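PDB 6HC6: aminopeptidase YwaD from Bacillus subtilis, which hydrolyses peptides from the N-terminus, releasing a range of single amino acids with the help of two zinc ions per subunit. Local coordinates for residues G100-A113 / D205-L219. Numbering follows the deposited sequence.
Sequences GTLSSAGRDILLQA and DGEALTQQKEATLKL
Leu102 and Leu217 pack together inside the PA domain, where the first arm of a beta hairpin, residues 100-104, pairs antiparallel with strand 214-219, and helix 205-209 packs on the hairpin beside its turn, against Ser104, Arg107 and Ile109. The pairing brings the strand axes to 4.7 Å, with two-way backbone bonds between Thr101 and Lys218 and between Ser103 and Thr216. On the inner face, Leu217 CD1 rests against both Leu102 CD1 (3.7 Å) and Leu111 CD2, while Leu219 CD2 lodges among Leu111 CD1, Ala113 CB and the backbone N of Gly100. Ile174, Ile201 and Val199 of neighbouring strands continue this core. Beneath the helix, Leu209 is a bump that fills the hollow between Ser104 and Ile109: its CD2 presses tightly on Ser104 CB (3.5 Å) and meets Ile109 CD1 tip to tip. With chi1 at 179°, Ser104 OG swings away from its own backbone N and donates to Glu214 O at 2.6 Å. From the last residue of the turn, the extended Arg107 chain lays its guanidinium over Ala208 CB and points NH2 edge-on at Asp205 OD1, a salt bridge of 2.9 Å with the two planes 75° apart. An asparagine at Asp205 would probably leave Arg107 without its countercharge and disturb the waters that tie this side chain to Asp108 and Leu110. The carboxylate's other oxygen, OD2, rests 3.5 Å from Ile109 CG2 and accepts from two waters, one bound to Leu110 N and the other to Leu110 O.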
ATOM      1  N   GLY A 100      14.681 -15.312  -1.716  1.00 26.89           N
ATOM      2  CA  GLY A 100      15.403 -16.565  -1.654  1.00 27.37           C
ATOM      3  C   GLY A 100      14.486 -17.740  -1.387  1.00 25.79           C
ATOM      4  O   GLY A 100      13.295 -17.705  -1.697  1.00 28.08           O
ATOM      5  N   THR A 101      15.078 -18.783  -0.805  1.00 27.21           N
ATOM      6  CA  THR A 101      14.465 -20.097  -0.762  1.00 27.15           C
ATOM      7  C   THR A 101      14.674 -20.738   0.603  1.00 28.25           C
ATOM      8  O   THR A 101      15.541 -20.342   1.386  1.00 24.34           O
ATOM      9  CB  THR A 101      15.044 -21.031  -1.833  1.00 30.54           C
ATOM     10  OG1 THR A 101      16.458 -21.142  -1.641  1.00 31.36           O
ATOM     11  CG2 THR A 101      14.762 -20.491  -3.230  1.00 31.00           C
ATOM     12  N   LEU A 102      13.883 -21.772   0.853  1.00 23.95           N
ATOM     13  CA  LEU A 102      13.922 -22.481   2.116  1.00 22.89           C
ATOM     14  C   LEU A 102      13.640 -23.943   1.823  1.00 25.82           C
ATOM     15  O   LEU A 102      12.772 -24.253   1.005  1.00 27.36           O
ATOM     16  CB  LEU A 102      12.892 -21.903   3.098  1.00 20.09           C
ATOM     17  CG  LEU A 102      12.508 -22.741   4.323  1.00 26.87           C
ATOM     18  CD1 LEU A 102      13.665 -22.798   5.302  1.00 31.21           C
ATOM     19  CD2 LEU A 102      11.258 -22.180   5.024  1.00 29.00           C
ATOM     20  N   SER A 103      14.383 -24.838   2.468  1.00 22.69           N
ATOM     21  CA  SER A 103      14.148 -26.260   2.282  1.00 23.92           C
ATOM     22  C   SER A 103      14.346 -26.973   3.608  1.00 25.63           C
ATOM     23  O   SER A 103      15.052 -26.495   4.496  1.00 26.34           O
ATOM     24  CB  SER A 103      15.075 -26.849   1.218  1.00 31.08           C
ATOM     25  OG  SER A 103      16.420 -26.799   1.655  1.00 30.07           O
ATOM     26  N   SER A 104      13.707 -28.132   3.730  1.00 30.13           N
ATOM     27  CA  SER A 104      13.888 -28.967   4.910  1.00 24.82           C
ATOM     28  C   SER A 104      13.504 -30.390   4.550  1.00 28.45           C
ATOM     29  O   SER A 104      12.411 -30.622   4.027  1.00 28.09           O
ATOM     30  CB  SER A 104      13.047 -28.456   6.082  1.00 26.41           C
ATOM     31  OG  SER A 104      13.206 -29.272   7.227  1.00 34.49           O
ATOM     32  N   ALA A 105      14.411 -31.326   4.809  1.00 27.99           N
ATOM     33  CA  ALA A 105      14.176 -32.744   4.535  1.00 33.49           C
ATOM     34  C   ALA A 105      13.658 -32.955   3.114  1.00 34.52           C
ATOM     35  O   ALA A 105      12.736 -33.736   2.875  1.00 33.21           O
ATOM     36  CB  ALA A 105      13.218 -33.348   5.566  1.00 38.69           C
ATOM     37  N   GLY A 106      14.248 -32.232   2.165  1.00 33.17           N
ATOM     38  CA  GLY A 106      13.922 -32.381   0.762  1.00 32.34           C
ATOM     39  C   GLY A 106      12.668 -31.678   0.303  1.00 32.34           C
ATOM     40  O   GLY A 106      12.298 -31.817  -0.869  1.00 36.70           O
ATOM     41  N   ARG A 107      11.990 -30.955   1.183  1.00 33.44           N
ATOM     42  CA  ARG A 107      10.799 -30.194   0.829  1.00 35.07           C
ATOM     43  C   ARG A 107      11.205 -28.748   0.590  1.00 30.13           C
ATOM     44  O   ARG A 107      11.807 -28.116   1.461  1.00 31.70           O
ATOM     45  CB  ARG A 107       9.754 -30.300   1.938  1.00 35.38           C
ATOM     46  CG  ARG A 107       8.495 -29.464   1.763  1.00 49.57           C
ATOM     47  CD  ARG A 107       7.733 -29.420   3.091  1.00 59.60           C
ATOM     48  NE  ARG A 107       6.385 -28.858   2.990  1.00 62.21           N
ATOM     49  CZ  ARG A 107       5.268 -29.581   3.011  1.00 61.53           C
ATOM     50  NH1 ARG A 107       5.331 -30.902   3.116  1.00 57.72           N
ATOM     51  NH2 ARG A 107       4.088 -28.985   2.923  1.00 62.21           N
ATOM     52  N   ASP A 108      10.894 -28.230  -0.593  1.00 30.33           N
ATOM     53  CA  ASP A 108      11.124 -26.825  -0.878  1.00 29.04           C
ATOM     54  C   ASP A 108       9.887 -26.032  -0.479  1.00 32.72           C
ATOM     55  O   ASP A 108       8.757 -26.466  -0.712  1.00 35.61           O
ATOM     56  CB  ASP A 108      11.453 -26.612  -2.356  1.00 36.35           C
ATOM     57  CG  ASP A 108      12.765 -27.277  -2.764  1.00 48.73           C
ATOM     58  OD1 ASP A 108      13.743 -27.254  -1.985  1.00 42.67           O
ATOM     59  OD2 ASP A 108      12.821 -27.826  -3.876  1.00 53.06           O
ATOM     60  N   ILE A 109      10.111 -24.891   0.169  1.00 24.97           N
ATOM     61  CA  ILE A 109       9.038 -24.115   0.781  1.00 22.69           C
ATOM     62  C   ILE A 109       9.108 -22.690   0.262  1.00 30.42           C
ATOM     63  O   ILE A 109      10.130 -22.014   0.429  1.00 30.56           O
ATOM     64  CB  ILE A 109       9.128 -24.136   2.319  1.00 26.61           C
ATOM     65  CG1 ILE A 109       9.131 -25.576   2.819  1.00 25.21           C
ATOM     66  CG2 ILE A 109       7.988 -23.319   2.945  1.00 30.46           C
ATOM     67  CD1 ILE A 109       9.398 -25.696   4.281  1.00 26.52           C
ATOM     68  N   LEU A 110       8.028 -22.238  -0.365  1.00 28.39           N
ATOM     69  CA  LEU A 110       7.934 -20.858  -0.818  1.00 25.61           C
ATOM     70  C   LEU A 110       7.909 -19.906   0.368  1.00 25.85           C
ATOM     71  O   LEU A 110       7.263 -20.175   1.382  1.00 28.10           O
ATOM     72  CB  LEU A 110       6.668 -20.669  -1.645  1.00 23.18           C
ATOM     73  CG  LEU A 110       6.614 -21.450  -2.949  1.00 33.13           C
ATOM     74  CD1 LEU A 110       5.379 -21.031  -3.744  1.00 39.46           C
ATOM     75  CD2 LEU A 110       7.880 -21.200  -3.738  1.00 36.43           C
ATOM     76  N   LEU A 111       8.598 -18.774   0.231  1.00 23.54           N
ATOM     77  CA  LEU A 111       8.724 -17.841   1.335  1.00 22.11           C
ATOM     78  C   LEU A 111       8.581 -16.416   0.832  1.00 24.70           C
ATOM     79  O   LEU A 111       8.736 -16.129  -0.357  1.00 24.92           O
ATOM     80  CB  LEU A 111      10.071 -18.008   2.064  1.00 20.93           C
ATOM     81  CG  LEU A 111      11.354 -17.598   1.327  1.00 25.44           C
ATOM     82  CD1 LEU A 111      11.680 -16.107   1.486  1.00 26.65           C
ATOM     83  CD2 LEU A 111      12.529 -18.411   1.830  1.00 22.51           C
ATOM     84  N   GLN A 112       8.290 -15.519   1.767  1.00 19.16           N
ATOM     85  CA  GLN A 112       8.406 -14.086   1.533  1.00 22.89           C
ATOM     86  C   GLN A 112       9.258 -13.525   2.653  1.00 25.91           C
ATOM     87  O   GLN A 112       8.938 -13.717   3.831  1.00 27.83           O
ATOM     88  CB  GLN A 112       7.035 -13.405   1.499  1.00 29.54           C
ATOM     89  CG  GLN A 112       6.392 -13.431   0.135  1.00 37.60           C
ATOM     90  CD  GLN A 112       6.735 -12.193  -0.658  1.00 51.32           C
ATOM     91  OE1 GLN A 112       6.135 -11.140  -0.459  1.00 60.76           O
ATOM     92  NE2 GLN A 112       7.724 -12.303  -1.541  1.00 51.92           N
ATOM     93  N   ALA A 113      10.344 -12.852   2.291  1.00 23.50           N
ATOM     94  CA  ALA A 113      11.285 -12.344   3.268  1.00 24.46           C
ATOM     95  C   ALA A 113      10.842 -10.970   3.743  1.00 31.02           C
ATOM     96  O   ALA A 113      10.282 -10.182   2.975  1.00 36.27           O
ATOM     97  CB  ALA A 113      12.692 -12.274   2.679  1.00 33.01           C
ATOM     98  N   ASP A 205       2.907 -25.499   5.271  1.00 34.21           N
ATOM     99  CA  ASP A 205       4.351 -25.683   5.248  1.00 30.21           C
ATOM    100  C   ASP A 205       4.942 -25.569   6.645  1.00 28.80           C
ATOM    101  O   ASP A 205       5.793 -26.377   7.035  1.00 30.58           O
ATOM    102  CB  ASP A 205       4.987 -24.666   4.307  1.00 27.26           C
ATOM    103  CG  ASP A 205       4.621 -24.923   2.861  1.00 40.45           C
ATOM    104  OD1 ASP A 205       4.305 -26.089   2.532  1.00 45.27           O
ATOM    105  OD2 ASP A 205       4.657 -23.974   2.056  1.00 36.22           O
ATOM    106  N   GLY A 206       4.518 -24.558   7.409  1.00 26.51           N
ATOM    107  CA  GLY A 206       5.014 -24.434   8.769  1.00 26.37           C
ATOM    108  C   GLY A 206       4.590 -25.600   9.641  1.00 29.41           C
ATOM    109  O   GLY A 206       5.345 -26.047  10.509  1.00 28.39           O
ATOM    110  N   GLU A 207       3.379 -26.112   9.416  1.00 30.42           N
ATOM    111  CA  GLU A 207       2.908 -27.261  10.187  1.00 35.24           C
ATOM    112  C   GLU A 207       3.769 -28.488   9.927  1.00 38.75           C
ATOM    113  O   GLU A 207       4.096 -29.236  10.859  1.00 37.09           O
ATOM    114  CB  GLU A 207       1.443 -27.547   9.863  1.00 40.81           C
ATOM    115  CG  GLU A 207       0.499 -26.527  10.477  1.00 42.57           C
ATOM    116  CD  GLU A 207      -0.894 -26.580   9.889  1.00 52.94           C
ATOM    117  OE1 GLU A 207      -1.075 -27.224   8.833  1.00 50.90           O
ATOM    118  OE2 GLU A 207      -1.806 -25.967  10.485  1.00 57.29           O
ATOM    119  N   ALA A 208       4.159 -28.703   8.667  1.00 34.55           N
ATOM    120  CA  ALA A 208       5.115 -29.758   8.363  1.00 38.83           C
ATOM    121  C   ALA A 208       6.450 -29.494   9.044  1.00 40.17           C
ATOM    122  O   ALA A 208       7.039 -30.403   9.638  1.00 37.23           O
ATOM    123  CB  ALA A 208       5.301 -29.881   6.854  1.00 40.69           C
ATOM    124  N   LEU A 209       6.930 -28.247   8.977  1.00 29.65           N
ATOM    125  CA  LEU A 209       8.231 -27.902   9.545  1.00 27.11           C
ATOM    126  C   LEU A 209       8.304 -28.158  11.041  1.00 28.42           C
ATOM    127  O   LEU A 209       9.399 -28.389  11.562  1.00 32.30           O
ATOM    128  CB  LEU A 209       8.551 -26.432   9.293  1.00 24.51           C
ATOM    129  CG  LEU A 209       9.222 -26.037   8.000  1.00 28.19           C
ATOM    130  CD1 LEU A 209       9.803 -24.636   8.184  1.00 23.08           C
ATOM    131  CD2 LEU A 209      10.277 -27.080   7.619  1.00 31.76           C
ATOM    132  N   THR A 210       7.179 -28.063  11.761  1.00 30.74           N
ATOM    133  CA  THR A 210       7.227 -28.334  13.196  1.00 29.70           C
ATOM    134  C   THR A 210       7.670 -29.755  13.498  1.00 28.88           C
ATOM    135  O   THR A 210       7.997 -30.052  14.650  1.00 29.01           O
ATOM    136  CB  THR A 210       5.874 -28.104  13.883  1.00 35.13           C
ATOM    137  OG1 THR A 210       4.923 -29.075  13.425  1.00 41.24           O
ATOM    138  CG2 THR A 210       5.355 -26.697  13.636  1.00 33.83           C
ATOM    139  N   GLN A 211       7.691 -30.636  12.503  1.00 27.93           N
ATOM    140  CA  GLN A 211       8.092 -32.018  12.713  1.00 31.17           C
ATOM    141  C   GLN A 211       9.500 -32.321  12.218  1.00 34.89           C
ATOM    142  O   GLN A 211       9.950 -33.463  12.360  1.00 33.87           O
ATOM    143  CB  GLN A 211       7.098 -32.968  12.034  1.00 40.28           C
ATOM    144  CG  GLN A 211       5.640 -32.644  12.292  1.00 48.13           C
ATOM    145  CD  GLN A 211       5.282 -32.722  13.761  1.00 57.01           C
ATOM    146  OE1 GLN A 211       5.283 -33.801  14.353  1.00 67.85           O
ATOM    147  NE2 GLN A 211       4.973 -31.574  14.360  1.00 57.90           N
ATOM    148  N   GLN A 212      10.205 -31.344  11.642  1.00 33.31           N
ATOM    149  CA  GLN A 212      11.512 -31.579  11.040  1.00 29.27           C
ATOM    150  C   GLN A 212      12.639 -31.139  11.966  1.00 30.12           C
ATOM    151  O   GLN A 212      12.461 -30.304  12.852  1.00 30.93           O
ATOM    152  CB  GLN A 212      11.651 -30.849   9.702  1.00 26.43           C
ATOM    153  CG  GLN A 212      10.473 -31.017   8.751  1.00 31.24           C
ATOM    154  CD  GLN A 212      10.136 -32.454   8.468  1.00 43.26           C
ATOM    155  OE1 GLN A 212      11.013 -33.321   8.450  1.00 43.85           O
ATOM    156  NE2 GLN A 212       8.854 -32.724   8.245  1.00 47.31           N
ATOM    157  N   LYS A 213      13.822 -31.712  11.733  1.00 31.25           N
ATOM    158  CA  LYS A 213      14.961 -31.436  12.598  1.00 31.85           C
ATOM    159  C   LYS A 213      15.643 -30.111  12.258  1.00 29.01           C
ATOM    160  O   LYS A 213      16.028 -29.364  13.163  1.00 29.44           O
ATOM    161  CB  LYS A 213      15.962 -32.588  12.516  1.00 34.95           C
ATOM    162  CG  LYS A 213      15.414 -33.902  13.058  1.00 41.60           C
ATOM    163  CD  LYS A 213      15.296 -33.867  14.565  1.00 56.85           C
ATOM    164  CE  LYS A 213      15.174 -35.272  15.125  1.00 67.63           C
ATOM    165  NZ  LYS A 213      14.211 -36.087  14.321  1.00 70.89           N
ATOM    166  N   GLU A 214      15.824 -29.807  10.974  1.00 30.91           N
ATOM    167  CA  GLU A 214      16.614 -28.647  10.590  1.00 30.06           C
ATOM    168  C   GLU A 214      16.136 -28.137   9.237  1.00 30.10           C
ATOM    169  O   GLU A 214      15.406 -28.814   8.513  1.00 30.66           O
ATOM    170  CB  GLU A 214      18.111 -28.980  10.535  1.00 34.90           C
ATOM    171  CG  GLU A 214      18.468 -29.904   9.388  1.00 37.02           C
ATOM    172  CD  GLU A 214      19.822 -30.580   9.545  1.00 45.20           C
ATOM    173  OE1 GLU A 214      20.349 -30.637  10.675  1.00 46.97           O
ATOM    174  OE2 GLU A 214      20.358 -31.058   8.524  1.00 44.80           O
ATOM    175  N   ALA A 215      16.576 -26.931   8.900  1.00 27.91           N
ATOM    176  CA  ALA A 215      16.190 -26.287   7.658  1.00 28.29           C
ATOM    177  C   ALA A 215      17.363 -25.470   7.137  1.00 28.21           C
ATOM    178  O   ALA A 215      18.282 -25.116   7.881  1.00 28.88           O
ATOM    179  CB  ALA A 215      14.950 -25.407   7.856  1.00 27.09           C
ATOM    180  N   THR A 216      17.334 -25.186   5.838  1.00 27.14           N
ATOM    181  CA  THR A 216      18.337 -24.346   5.200  1.00 25.97           C
ATOM    182  C   THR A 216      17.660 -23.174   4.512  1.00 29.20           C
ATOM    183  O   THR A 216      16.777 -23.369   3.667  1.00 27.69           O
ATOM    184  CB  THR A 216      19.160 -25.121   4.176  1.00 29.67           C
ATOM    185  OG1 THR A 216      19.844 -26.203   4.820  1.00 31.69           O
ATOM    186  CG2 THR A 216      20.175 -24.208   3.509  1.00 33.49           C
ATOM    187  N   LEU A 217      18.107 -21.969   4.842  1.00 27.27           N
ATOM    188  CA  LEU A 217      17.580 -20.737   4.279  1.00 23.62           C
ATOM    189  C   LEU A 217      18.650 -20.100   3.404  1.00 30.03           C
ATOM    190  O   LEU A 217      19.807 -19.989   3.820  1.00 33.37           O
ATOM    191  CB  LEU A 217      17.152 -19.800   5.403  1.00 24.04           C
ATOM    192  CG  LEU A 217      16.128 -18.713   5.163  1.00 44.52           C
ATOM    193  CD1 LEU A 217      14.766 -19.323   4.949  1.00 42.05           C
ATOM    194  CD2 LEU A 217      16.111 -17.833   6.398  1.00 50.58           C
ATOM    195  N   LYS A 218      18.278 -19.727   2.178  1.00 29.61           N
ATOM    196  CA  LYS A 218      19.157 -18.991   1.276  1.00 28.61           C
ATOM    197  C   LYS A 218      18.458 -17.690   0.920  1.00 30.98           C
ATOM    198  O   LYS A 218      17.386 -17.715   0.307  1.00 32.55           O
ATOM    199  CB  LYS A 218      19.479 -19.792   0.011  1.00 31.38           C
ATOM    200  CG  LYS A 218      20.195 -21.112   0.266  1.00 37.47           C
ATOM    201  CD  LYS A 218      20.717 -21.743  -1.026  1.00 41.77           C
ATOM    202  CE  LYS A 218      21.270 -23.139  -0.754  1.00 51.62           C
ATOM    203  NZ  LYS A 218      21.674 -23.848  -2.002  1.00 55.26           N
ATOM    204  N   LEU A 219      19.050 -16.564   1.317  1.00 27.96           N
ATOM    205  CA  LEU A 219      18.438 -15.258   1.096  1.00 23.54           C
ATOM    206  C   LEU A 219      19.492 -14.275   0.621  1.00 34.14           C
ATOM    207  O   LEU A 219      20.548 -14.142   1.245  1.00 32.21           O
ATOM    208  CB  LEU A 219      17.776 -14.718   2.365  1.00 27.79           C
ATOM    209  CG  LEU A 219      16.566 -15.473   2.910  1.00 34.82           C
ATOM    210  CD1 LEU A 219      16.298 -15.010   4.322  1.00 42.86           C
ATOM    211  CD2 LEU A 219      15.334 -15.261   2.035  1.00 35.55           C
TER
HETATM  212  O   HOH W   1      17.373 -22.944   0.773  1.00 36.44           O
HETATM  213  O   HOH W   2      16.752 -30.598   6.487  1.00 30.49           O
HETATM  214  O   HOH W   3       6.145 -27.032   0.144  1.00 47.80           O
HETATM  215  O   HOH W   4       4.957 -21.380   1.967  1.00 27.48           O
HETATM  216  O   HOH W   5       5.729 -24.023  -0.501  1.00 29.93           O